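PDB 5G2Q: transaminase from Arthrobacter sp., which probably catalyses PLP-dependent transfer of amino groups between amino and keto compounds, as a class-III aminotransferase. Local coordinates for residues F[53-58]-F[441-446]; F[146-151]-F[240-245]; F[269-274]-F[296-301]; F[275-280]-F[445-450]. All coordinates share one frame; numbering follows the deposited sequence.

Contact 1. Residues F[53-58]-F[441-446]. With PDA (2-[(3-hydroxy-2-methyl-5-phosphonooxymethyl-pyridin-4-ylmethyl)-amino]-propionic acid), chain R.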
# COMPACT_ATOMS: atom_id res chain seq x y z
N LEU F 53 3.58 -42.33 -17.89
CA LEU F 53 2.17 -41.94 -17.91
C LEU F 53 1.95 -40.68 -17.05
O LEU F 53 2.18 -40.73 -15.83
CB LEU F 53 1.28 -43.07 -17.43
CG LEU F 53 -0.23 -42.82 -17.49
CD1 LEU F 53 -0.72 -42.35 -18.87
CD2 LEU F 53 -0.96 -44.06 -17.00
N ASP F 54 1.52 -39.58 -17.68
CA ASP F 54 1.42 -38.30 -17.00
C ASP F 54 0.03 -37.99 -16.45
O ASP F 54 -0.79 -37.35 -17.11
CB ASP F 54 1.88 -37.16 -17.89
CG ASP F 54 1.88 -35.84 -17.17
OD1 ASP F 54 1.84 -35.87 -15.93
OD2 ASP F 54 1.91 -34.78 -17.83
N PHE F 55 -0.21 -38.43 -15.22
CA PHE F 55 -1.46 -38.12 -14.55
C PHE F 55 -1.42 -36.83 -13.69
O PHE F 55 -2.24 -36.63 -12.78
CB PHE F 55 -1.99 -39.36 -13.80
CG PHE F 55 -3.17 -40.00 -14.47
CD1 PHE F 55 -3.02 -40.70 -15.66
CD2 PHE F 55 -4.43 -39.89 -13.93
CE1 PHE F 55 -4.11 -41.28 -16.28
CE2 PHE F 55 -5.53 -40.46 -14.54
CZ PHE F 55 -5.38 -41.17 -15.71
N PHE F 56 -0.49 -35.93 -14.02
CA PHE F 56 -0.60 -34.53 -13.61
C PHE F 56 -1.21 -33.76 -14.76
O PHE F 56 -1.66 -32.61 -14.57
CB PHE F 56 0.76 -33.94 -13.27
CG PHE F 56 1.33 -34.40 -11.95
CD1 PHE F 56 0.77 -33.99 -10.74
CD2 PHE F 56 2.45 -35.26 -11.91
CE1 PHE F 56 1.30 -34.42 -9.53
CE2 PHE F 56 2.98 -35.69 -10.70
CZ PHE F 56 2.40 -35.27 -9.51
N ASN F 57 -1.22 -34.39 -15.96
CA ASN F 57 -1.45 -33.69 -17.24
C ASN F 57 -0.62 -32.37 -17.18
O ASN F 57 -1.11 -31.26 -17.48
CB ASN F 57 -2.95 -33.49 -17.48
CG ASN F 57 -3.31 -33.10 -18.92
OD1 ASN F 57 -4.01 -32.09 -19.15
ND2 ASN F 57 -2.89 -33.91 -19.89
N GLN F 58 0.64 -32.52 -16.77
CA GLN F 58 1.58 -31.41 -16.60
C GLN F 58 1.11 -30.51 -15.49
O GLN F 58 1.51 -30.67 -14.34
CB GLN F 58 1.76 -30.61 -17.91
CG GLN F 58 2.63 -31.29 -18.94
CD GLN F 58 3.97 -31.72 -18.36
OE1 GLN F 58 4.82 -30.88 -18.07
NE2 GLN F 58 4.14 -33.02 -18.16
N MET F 441 -4.04 -35.15 -3.18
CA MET F 441 -3.62 -35.41 -4.55
C MET F 441 -4.44 -34.57 -5.51
O MET F 441 -5.62 -34.39 -5.28
CB MET F 441 -3.81 -36.88 -4.89
CG MET F 441 -3.30 -37.80 -3.82
SD MET F 441 -2.64 -39.29 -4.54
CE MET F 441 -2.89 -38.99 -6.29
N ARG F 442 -3.79 -34.05 -6.56
CA ARG F 442 -4.44 -33.31 -7.65
C ARG F 442 -4.24 -34.08 -8.95
O ARG F 442 -3.21 -33.93 -9.62
CB ARG F 442 -3.88 -31.88 -7.76
CG ARG F 442 -4.53 -30.96 -8.79
CD ARG F 442 -3.59 -30.56 -9.95
NE ARG F 442 -2.49 -29.64 -9.59
CZ ARG F 442 -2.19 -28.50 -10.22
NH1 ARG F 442 -2.90 -28.11 -11.26
NH2 ARG F 442 -1.18 -27.74 -9.82
N ILE F 443 -5.24 -34.87 -9.32
CA ILE F 443 -5.15 -35.82 -10.47
C ILE F 443 -5.79 -35.24 -11.71
O ILE F 443 -6.94 -34.81 -11.70
CB ILE F 443 -5.90 -37.14 -10.16
CG1 ILE F 443 -5.42 -37.73 -8.81
CG2 ILE F 443 -5.77 -38.12 -11.32
CD1 ILE F 443 -6.13 -39.00 -8.37
N GLY F 444 -5.04 -35.23 -12.80
CA GLY F 444 -5.60 -34.86 -14.10
C GLY F 444 -4.91 -35.59 -15.24
O GLY F 444 -3.72 -35.89 -15.17
N ALA F 445 -5.66 -35.88 -16.29
CA ALA F 445 -5.11 -36.37 -17.55
C ALA F 445 -5.75 -35.60 -18.72
O ALA F 445 -6.57 -34.71 -18.50
CB ALA F 445 -5.30 -37.89 -17.68
N SER F 446 -5.36 -35.91 -19.95
CA SER F 446 -6.09 -35.46 -21.14
C SER F 446 -7.57 -35.83 -21.09
O SER F 446 -7.93 -36.92 -20.60
CB SER F 446 -5.51 -36.10 -22.39
OG SER F 446 -4.12 -35.88 -22.47
N PDA R . -1.72 -22.56 -12.30
N1 PDA R . -5.44 -19.06 -12.44
C2 PDA R . -5.53 -20.35 -12.10
C2A PDA R . -6.83 -20.83 -11.51
C3 PDA R . -4.35 -21.25 -12.31
O3A PDA R . -4.43 -22.58 -11.99
C4 PDA R . -3.19 -20.72 -12.87
C4A PDA R . -2.00 -21.59 -13.09
C5 PDA R . -3.17 -19.34 -13.20
C5A PDA R . -1.97 -18.64 -13.79
OP4 PDA R . -1.73 -19.10 -15.13
P PDA R . -0.24 -19.10 -15.74
OP1 PDA R . 0.31 -17.64 -15.80
OP2 PDA R . -0.25 -19.61 -17.18
OP3 PDA R . 0.62 -19.95 -14.85
C6 PDA R . -4.30 -18.56 -12.98
CA PDA R . -0.56 -23.46 -12.47
CB PDA R . 0.78 -22.76 -12.22
C PDA R . -0.61 -24.82 -11.80
O PDA R . 0.40 -25.25 -11.18
OXT PDA R . -1.66 -25.51 -11.89
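Phe-55 meets the other segment with both its ring and its carbonyl. It follows Asp-54, whose OD1 accepts from Phe-56 N at 3.0 Å in an Asx turn. Over one face of the Phe-55 ring lies Ala-445 CB, 3.9 Å from the ring centroid and 14° off the normal, a CH-pi contact. Ile-443 CG2 instead reaches the ring edge in its plane, 3.4 Å from Phe-55 CD2. Gly-444 N donates to Phe-55 O at 3.1 Å. Were Phe-55 cut back to alanine, the methyls of Ala-445 and Ile-443 would probably face a gap, left without an aromatic partner. The Phe-56 ring is approached obliquely, its CD1 4.1 Å from Arg-442 O. A chi1 of -165° swings the Asn-57 amide over to 445-446, where CG is 3.5 Å from Ala-445 C, while OD1 is held by Val-62 and Arg-277. One strand residue faces the active site: the Arg-442 guanidinium meets the carboxylate of PDA edge-on, NH1 donating to OXT at 2.9 Å and NH2 also to OXT and, weakly, to O. Strand 387-392 pairs with 440-443, strand 43-45 flanks 51-54, and Ala-457 of helix 451-470 packs on Phe-55.

Contact 2. Residues F[146-151]-F[240-245]. With PDA (2-[(3-hydroxy-2-methyl-5-phosphonooxymethyl-pyridin-4-ylmethyl)-amino]-propionic acid), chain R.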
# COMPACT_ATOMS: atom_id res chain seq x y z
N HIS F 146 -6.37 -19.92 0.28
CA HIS F 146 -5.86 -20.98 -0.61
C HIS F 146 -6.13 -20.85 -2.11
O HIS F 146 -5.85 -21.79 -2.87
CB HIS F 146 -6.20 -22.41 -0.12
CG HIS F 146 -5.94 -22.61 1.34
ND1 HIS F 146 -6.87 -23.14 2.21
CD2 HIS F 146 -4.84 -22.32 2.09
CE1 HIS F 146 -6.36 -23.17 3.43
NE2 HIS F 146 -5.13 -22.70 3.39
N ASP F 147 -6.69 -19.72 -2.55
CA ASP F 147 -6.79 -19.49 -3.99
C ASP F 147 -5.40 -19.34 -4.59
O ASP F 147 -4.49 -18.90 -3.94
CB ASP F 147 -7.58 -18.21 -4.30
CG ASP F 147 -9.08 -18.45 -4.47
OD1 ASP F 147 -9.65 -19.48 -4.00
OD2 ASP F 147 -9.69 -17.52 -5.06
N TYR F 148 -5.28 -19.73 -5.85
CA TYR F 148 -4.09 -19.45 -6.65
C TYR F 148 -4.65 -18.81 -7.94
O TYR F 148 -5.58 -19.34 -8.54
CB TYR F 148 -3.23 -20.72 -6.93
CG TYR F 148 -1.94 -20.38 -7.67
CD1 TYR F 148 -0.87 -19.82 -6.98
CD2 TYR F 148 -1.83 -20.53 -9.08
CE1 TYR F 148 0.29 -19.45 -7.63
CE2 TYR F 148 -0.66 -20.17 -9.74
CZ TYR F 148 0.41 -19.63 -9.02
OH TYR F 148 1.61 -19.23 -9.60
N HIS F 149 -4.15 -17.65 -8.33
CA HIS F 149 -4.71 -16.94 -9.46
C HIS F 149 -3.57 -16.48 -10.31
O HIS F 149 -3.79 -15.83 -11.32
CB HIS F 149 -5.56 -15.74 -9.01
CG HIS F 149 -6.82 -16.13 -8.30
ND1 HIS F 149 -7.88 -16.75 -8.94
CD2 HIS F 149 -7.19 -16.03 -7.00
CE1 HIS F 149 -8.85 -16.98 -8.08
NE2 HIS F 149 -8.46 -16.54 -6.90
N GLY F 150 -2.36 -16.82 -9.89
CA GLY F 150 -1.16 -16.57 -10.67
C GLY F 150 0.01 -16.00 -9.89
O GLY F 150 -0.06 -15.88 -8.64
N TRP F 151 1.06 -15.61 -10.62
CA TRP F 151 2.36 -15.33 -10.03
C TRP F 151 2.82 -13.89 -10.28
O TRP F 151 3.61 -13.36 -9.50
CB TRP F 151 3.41 -16.34 -10.53
CG TRP F 151 3.82 -16.05 -11.96
CD1 TRP F 151 3.23 -16.52 -13.12
CD2 TRP F 151 4.87 -15.17 -12.37
NE1 TRP F 151 3.87 -15.99 -14.21
CE2 TRP F 151 4.88 -15.17 -13.78
CE3 TRP F 151 5.83 -14.42 -11.68
CZ2 TRP F 151 5.80 -14.42 -14.51
CZ3 TRP F 151 6.75 -13.69 -12.41
CH2 TRP F 151 6.72 -13.68 -13.82
N GLN F 240 -10.65 -25.23 -6.43
CA GLN F 240 -9.30 -24.71 -6.24
C GLN F 240 -8.29 -25.68 -6.84
O GLN F 240 -8.27 -26.88 -6.50
CB GLN F 240 -9.00 -24.43 -4.78
CG GLN F 240 -9.76 -23.25 -4.19
CD GLN F 240 -9.49 -23.07 -2.71
OE1 GLN F 240 -9.47 -24.05 -1.96
NE2 GLN F 240 -9.29 -21.85 -2.27
N GLY F 241 -7.45 -25.18 -7.72
CA GLY F 241 -6.61 -26.08 -8.51
C GLY F 241 -5.39 -26.48 -7.74
O GLY F 241 -5.26 -27.64 -7.28
N VAL F 242 -4.51 -25.51 -7.57
CA VAL F 242 -3.27 -25.70 -6.86
C VAL F 242 -3.63 -26.00 -5.40
O VAL F 242 -3.14 -26.97 -4.83
CB VAL F 242 -2.34 -24.49 -7.03
CG1 VAL F 242 -0.93 -24.86 -6.62
CG2 VAL F 242 -2.36 -23.98 -8.49
N GLY F 243 -4.53 -25.22 -4.84
CA GLY F 243 -5.03 -25.46 -3.49
C GLY F 243 -5.75 -26.78 -3.24
O GLY F 243 -5.86 -27.24 -2.07
N SER F 244 -6.28 -27.35 -4.31
CA SER F 244 -6.74 -28.74 -4.34
C SER F 244 -8.00 -28.96 -3.50
O SER F 244 -7.99 -29.70 -2.53
CB SER F 244 -5.60 -29.68 -3.93
OG SER F 244 -4.53 -29.67 -4.87
N THR F 245 -9.09 -28.30 -3.86
CA THR F 245 -10.36 -28.47 -3.15
C THR F 245 -11.55 -28.55 -4.11
O THR F 245 -11.48 -28.10 -5.27
CB THR F 245 -10.67 -27.34 -2.11
OG1 THR F 245 -10.88 -26.10 -2.80
CG2 THR F 245 -9.57 -27.17 -1.08
N PDA R . -1.72 -22.56 -12.30
N1 PDA R . -5.44 -19.06 -12.44
C2 PDA R . -5.53 -20.35 -12.10
C2A PDA R . -6.83 -20.83 -11.51
C3 PDA R . -4.35 -21.25 -12.31
O3A PDA R . -4.43 -22.58 -11.99
C4 PDA R . -3.19 -20.72 -12.87
C4A PDA R . -2.00 -21.59 -13.09
C5 PDA R . -3.17 -19.34 -13.20
C5A PDA R . -1.97 -18.64 -13.79
OP4 PDA R . -1.73 -19.10 -15.13
P PDA R . -0.24 -19.10 -15.74
OP1 PDA R . 0.31 -17.64 -15.80
OP2 PDA R . -0.25 -19.61 -17.18
OP3 PDA R . 0.62 -19.95 -14.85
C6 PDA R . -4.30 -18.56 -12.98
CA PDA R . -0.56 -23.46 -12.47
CB PDA R . 0.78 -22.76 -12.22
C PDA R . -0.61 -24.82 -11.80
O PDA R . 0.40 -25.25 -11.18
OXT PDA R . -1.66 -25.51 -11.89
O HOH W 1 -9.31 -24.23 0.93
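Gln-240, with the largest share of surface buried here, reaches Asp-147 through an extended side chain. Its NE2 donates to Asp-147 OD1 at 3.0 Å along a nearly straight N-H line of 170°. The acceptor lies in the amide plane and offers its anti lone pair, although carboxylate and amide planes are turned 70° apart. Glu-145 O also accepts from this NE2, and Arg-144 forms a salt bridge to OD1, so the buried carboxylate oxygen has two partners. On the other side of the amide, Thr-245 OG1 donates to Gln-240 OE1 at 2.6 Å; together these bonds should fix the rotation of the amide.

His-146 packs its CB 3.8 Å from Gln-240 NE2, then turns its ring aside. One water bridges the two residues, 3.0 Å from His-146 ND1 and donating to Gln-240 OE1, while His-146 NE2 is bonded to Asn-407.

Val-242 supplies the apolar half. Its CG2 sits 3.5 Å from Tyr-148 CD2, meeting the ring obliquely, and 3.8 Å from PDA OXT. The chi1 of Tyr-148, -176°, carries the ring to the ligand, where CE2 lies 3.7 Å from PDA N. His-149 O is 3.2 Å from PDA C6. Two loops that follow parallel strands 140-144 and 231-236 of the seven-stranded sheet thus line the cofactor pocket, as in fold-type I PLP enzymes.

Contact 3. Residues F[269-274]-F[296-301]. With PDA (2-[(3-hydroxy-2-methyl-5-phosphonooxymethyl-pyridin-4-ylmethyl)-amino]-propionic acid), chain R.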
# COMPACT_ATOMS: atom_id res chain seq x y z
N ASP F 269 -12.38 -17.44 -12.18
CA ASP F 269 -11.07 -17.80 -12.72
C ASP F 269 -11.07 -19.23 -13.32
O ASP F 269 -10.94 -20.22 -12.62
CB ASP F 269 -9.99 -17.60 -11.65
CG ASP F 269 -8.60 -17.86 -12.18
OD1 ASP F 269 -8.48 -18.33 -13.34
OD2 ASP F 269 -7.63 -17.60 -11.43
N GLU F 270 -11.25 -19.31 -14.64
CA GLU F 270 -11.44 -20.59 -15.30
C GLU F 270 -10.16 -21.09 -15.99
O GLU F 270 -10.22 -21.95 -16.90
CB GLU F 270 -12.62 -20.52 -16.28
CG GLU F 270 -14.00 -20.34 -15.64
CD GLU F 270 -14.60 -21.66 -15.13
OE1 GLU F 270 -14.03 -22.75 -15.41
OE2 GLU F 270 -15.65 -21.59 -14.43
N VAL F 271 -9.01 -20.57 -15.56
CA VAL F 271 -7.75 -20.97 -16.20
C VAL F 271 -7.52 -22.49 -16.15
O VAL F 271 -7.19 -23.11 -17.14
CB VAL F 271 -6.52 -20.23 -15.63
CG1 VAL F 271 -5.24 -20.89 -16.16
CG2 VAL F 271 -6.57 -18.73 -15.97
N LEU F 272 -7.67 -23.09 -14.97
CA LEU F 272 -7.45 -24.50 -14.84
C LEU F 272 -8.74 -25.26 -15.11
O LEU F 272 -8.73 -26.29 -15.75
CB LEU F 272 -6.89 -24.82 -13.46
CG LEU F 272 -6.37 -26.24 -13.14
CD1 LEU F 272 -5.10 -26.17 -12.31
CD2 LEU F 272 -7.42 -27.09 -12.44
N THR F 273 -9.88 -24.77 -14.64
CA THR F 273 -11.11 -25.56 -14.79
C THR F 273 -11.80 -25.38 -16.13
O THR F 273 -12.80 -26.02 -16.40
CB THR F 273 -12.11 -25.25 -13.66
OG1 THR F 273 -12.46 -23.87 -13.73
CG2 THR F 273 -11.51 -25.56 -12.28
N GLY F 274 -11.26 -24.50 -16.97
CA GLY F 274 -11.86 -24.21 -18.26
C GLY F 274 -11.60 -25.27 -19.31
O GLY F 274 -10.68 -26.09 -19.17
N MET F 296 -8.97 -17.13 -18.60
CA MET F 296 -8.67 -18.35 -19.34
C MET F 296 -7.19 -18.51 -19.67
O MET F 296 -6.44 -17.53 -19.77
CB MET F 296 -9.39 -18.36 -20.68
CG MET F 296 -10.87 -18.62 -20.62
SD MET F 296 -11.48 -18.03 -22.19
CE MET F 296 -13.18 -18.59 -22.11
N GLY F 297 -6.80 -19.77 -19.91
CA GLY F 297 -5.40 -20.17 -20.09
C GLY F 297 -5.35 -21.70 -20.22
O GLY F 297 -6.34 -22.33 -20.59
N LYS F 298 -4.18 -22.27 -19.95
CA LYS F 298 -3.99 -23.71 -20.03
C LYS F 298 -4.74 -24.43 -21.18
O LYS F 298 -4.28 -24.52 -22.33
CB LYS F 298 -4.40 -24.32 -18.67
CG LYS F 298 -3.44 -24.01 -17.53
CD LYS F 298 -3.97 -24.56 -16.20
CE LYS F 298 -3.28 -24.01 -14.97
NZ LYS F 298 -1.80 -24.26 -14.98
N GLY F 299 -5.91 -24.95 -20.84
CA GLY F 299 -6.77 -25.65 -21.77
C GLY F 299 -7.25 -24.81 -22.94
O GLY F 299 -7.73 -25.38 -23.91
N LEU F 300 -7.13 -23.48 -22.88
CA LEU F 300 -7.50 -22.63 -24.06
C LEU F 300 -6.75 -23.09 -25.34
O LEU F 300 -7.33 -23.16 -26.44
CB LEU F 300 -7.25 -21.14 -23.78
CG LEU F 300 -7.36 -20.13 -24.94
CD1 LEU F 300 -8.76 -19.54 -25.12
CD2 LEU F 300 -6.38 -19.01 -24.71
N SER F 301 -5.47 -23.39 -25.18
CA SER F 301 -4.67 -23.93 -26.28
C SER F 301 -4.15 -25.34 -25.99
O SER F 301 -3.32 -25.81 -26.71
CB SER F 301 -3.48 -22.99 -26.60
OG SER F 301 -2.48 -23.00 -25.58
N PDA R . -1.72 -22.56 -12.30
N1 PDA R . -5.44 -19.06 -12.44
C2 PDA R . -5.53 -20.35 -12.10
C2A PDA R . -6.83 -20.83 -11.51
C3 PDA R . -4.35 -21.25 -12.31
O3A PDA R . -4.43 -22.58 -11.99
C4 PDA R . -3.19 -20.72 -12.87
C4A PDA R . -2.00 -21.59 -13.09
C5 PDA R . -3.17 -19.34 -13.20
C5A PDA R . -1.97 -18.64 -13.79
OP4 PDA R . -1.73 -19.10 -15.13
P PDA R . -0.24 -19.10 -15.74
OP1 PDA R . 0.31 -17.64 -15.80
OP2 PDA R . -0.25 -19.61 -17.18
OP3 PDA R . 0.62 -19.95 -14.85
C6 PDA R . -4.30 -18.56 -12.98
CA PDA R . -0.56 -23.46 -12.47
CB PDA R . 0.78 -22.76 -12.22
C PDA R . -0.61 -24.82 -11.80
O PDA R . 0.40 -25.25 -11.18
OXT PDA R . -1.66 -25.51 -11.89
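Val-271 and Lys-298 cross at about a right angle in the cofactor site of the fold-type I aminotransferase fold, where loops after strands 265-269 and 293-296 converge. The lysine chain runs past the valine: Val-271 CG1 lies 3.9 Å from Lys-298 CG, and Val-271 O is 3.4 Å from Lys-298 CB. Leu-272 adds apolar contact farther along, its CD1 3.9 Å from Lys-298 CE. No hydrogen bond joins the segments, so this contact rests on packing.

Lys-298 stays extended through chi3 and bends only at chi4 (-58°), which turns NZ toward the ligand and away from the line of its methylenes. Thr-330 of the second subunit and Leu-59 O are hydrogen-bonded to NZ. Lys-298 NZ lies 3.2 Å from PDA N and is not joined to C4A, consistent with the family's Schiff-base lysine, probably released by the amino-acid adduct.

The branched end of Val-271 packs against the pyridine ring, with CB 3.6 Å from PDA N1. Asp-269 comes from the ring's nitrogen end, its carboxylate swung clear of the backbone N by a chi1 of -176°, and OD1 accepts from Val-271 N at 3.2 Å in an Asx turn. This bond and one from Thr-295 to OD1 hold the carboxylate, while His-149 bonds OD2. An asparagine at Asp-269 would probably leave the pyridine nitrogen without its carboxylate partner and disturb the bond to His-149. Asp-269 OD2 lies just 2.8 Å from PDA N1.

Contact 4. Residues F[275-280]-F[445-450]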
# COMPACT_ATOMS: atom_id res chain seq x y z
N PHE F 275 -12.45 -25.26 -20.34
CA PHE F 275 -12.36 -26.10 -21.55
C PHE F 275 -12.32 -27.61 -21.32
O PHE F 275 -11.29 -28.22 -21.56
CB PHE F 275 -11.18 -25.67 -22.43
CG PHE F 275 -11.15 -24.20 -22.73
CD1 PHE F 275 -10.48 -23.32 -21.88
CD2 PHE F 275 -11.80 -23.69 -23.86
CE1 PHE F 275 -10.47 -21.97 -22.15
CE2 PHE F 275 -11.78 -22.34 -24.13
CZ PHE F 275 -11.11 -21.49 -23.28
N GLY F 276 -13.43 -28.17 -20.84
CA GLY F 276 -13.61 -29.61 -20.71
C GLY F 276 -13.16 -30.19 -19.39
O GLY F 276 -13.65 -31.24 -18.96
N ARG F 277 -12.22 -29.51 -18.73
CA ARG F 277 -11.55 -30.03 -17.54
C ARG F 277 -12.49 -30.73 -16.57
O ARG F 277 -12.11 -31.69 -15.92
CB ARG F 277 -10.81 -28.89 -16.83
CG ARG F 277 -10.07 -29.24 -15.54
CD ARG F 277 -9.03 -30.35 -15.69
NE ARG F 277 -8.24 -30.21 -16.91
CZ ARG F 277 -7.36 -31.10 -17.35
NH1 ARG F 277 -7.13 -32.19 -16.66
NH2 ARG F 277 -6.69 -30.87 -18.48
N THR F 278 -13.72 -30.25 -16.47
CA THR F 278 -14.61 -30.67 -15.40
C THR F 278 -15.82 -31.37 -15.98
O THR F 278 -16.82 -31.52 -15.30
CB THR F 278 -15.06 -29.48 -14.47
OG1 THR F 278 -15.98 -28.61 -15.16
CG2 THR F 278 -13.86 -28.67 -13.94
N GLY F 279 -15.72 -31.80 -17.24
CA GLY F 279 -16.81 -32.51 -17.91
C GLY F 279 -17.93 -31.59 -18.41
O GLY F 279 -18.99 -32.06 -18.80
N LYS F 280 -17.68 -30.29 -18.37
CA LYS F 280 -18.54 -29.26 -18.97
C LYS F 280 -17.55 -28.27 -19.58
O LYS F 280 -16.37 -28.38 -19.29
CB LYS F 280 -19.39 -28.55 -17.91
CG LYS F 280 -20.48 -29.43 -17.33
CD LYS F 280 -21.78 -28.67 -17.17
CE LYS F 280 -22.83 -29.60 -16.59
NZ LYS F 280 -24.18 -29.35 -17.14
N ALA F 445 -5.66 -35.88 -16.29
CA ALA F 445 -5.11 -36.37 -17.55
C ALA F 445 -5.75 -35.60 -18.72
O ALA F 445 -6.57 -34.71 -18.50
CB ALA F 445 -5.30 -37.89 -17.68
N SER F 446 -5.36 -35.91 -19.95
CA SER F 446 -6.09 -35.46 -21.14
C SER F 446 -7.57 -35.83 -21.09
O SER F 446 -7.93 -36.92 -20.60
CB SER F 446 -5.51 -36.10 -22.39
OG SER F 446 -4.12 -35.88 -22.47
N LEU F 447 -8.41 -34.96 -21.65
CA LEU F 447 -9.85 -35.21 -21.75
C LEU F 447 -10.15 -36.55 -22.48
O LEU F 447 -11.16 -37.21 -22.18
CB LEU F 447 -10.59 -33.99 -22.37
CG LEU F 447 -10.24 -32.55 -21.89
CD1 LEU F 447 -11.15 -31.50 -22.50
CD2 LEU F 447 -10.26 -32.35 -20.37
N ASN F 448 -9.26 -36.98 -23.39
CA ASN F 448 -9.40 -38.25 -24.14
C ASN F 448 -8.54 -39.42 -23.70
O ASN F 448 -8.27 -40.29 -24.48
CB ASN F 448 -9.14 -38.02 -25.64
CG ASN F 448 -7.80 -37.32 -25.90
OD1 ASN F 448 -6.93 -37.21 -25.02
ND2 ASN F 448 -7.65 -36.82 -27.12
N VAL F 449 -8.08 -39.41 -22.46
CA VAL F 449 -7.35 -40.54 -21.88
C VAL F 449 -8.17 -41.84 -22.00
O VAL F 449 -9.41 -41.82 -21.99
CB VAL F 449 -6.97 -40.24 -20.40
CG1 VAL F 449 -8.19 -40.38 -19.50
CG2 VAL F 449 -5.84 -41.12 -19.90
N SER F 450 -7.48 -42.97 -22.15
CA SER F 450 -8.13 -44.25 -22.31
C SER F 450 -8.50 -44.86 -20.96
O SER F 450 -7.96 -44.46 -19.93
CB SER F 450 -7.19 -45.19 -23.01
OG SER F 450 -6.00 -45.26 -22.27
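Leu-447 pushes its two methyl groups against the backbone of 275-277. CD1 is 3.4 Å from Phe-275 O and 3.6 Å from Gly-276 CA, whereas CD2 lies 3.8 Å from Arg-277 N. Its CG stands beside the backbone N, anti to the carbonyl carbon (chi1 -45°), and this sends both methyls across to the turn. Gly-276 has no CB, and the position one would take is filled by CD1, so the close fit depends on its absence; the positive phi of 89° also suits glycine.

The same leucine covers part of a flat cation: CD2 sits over one face of the Arg-277 guanidinium, displaced toward its rim. From an oblique direction, Arg-277 NH1 makes a weak hydrogen bond to Ala-445 O, 3.2 Å long and bent to 134°. Bends at chi2 and chi3 bring the guanidinium back to this carbonyl although its CB points away.

Each segment folds into a type I beta turn, Gly-276 to Gly-279 and Ser-446 to Val-449. The first is closed by Gly-279 N to Gly-276 O at 2.7 Å, the second by Val-449 N to Ser-446 O at 3.1 Å. The contact joins the loop after strand 265-269 to the connection between strand 440-443 and helix 451-470.

Farther out, Asn-63 and Asn-57 accept from Arg-277 NH2 and Leu-386 O from NH1, while Leu-353 of helix 353-374 packs on Leu-447. Ser-450 caps the N-terminus of helix 451-470 by bonding Asp-453 N.

All four contacts are buried, but they differ in depth and chemistry. The centres of contacts 2 and 3 lie about 7 Å from the chain centre, those of contacts 1 and 4 about 12 and 13 Å. Contact 1 bonds the carboxylate of PDA; contacts 2 and 3 both flank its ring and linker and come near that carboxylate, and contact 3 brings an aspartate to the pyridine nitrogen. His-149 ND1 to Asp-269 OD2, 2.6 Å, joins contact 2 to contact 3. Contacts 1 and 4 share Ala-445 and Ser-446 and are tied by Asn-57 and Arg-277. Contact 2 has a straight amide-carboxylate bond, contact 1 a backbone bond, contact 4 a weak one; contact 3 relies on packing.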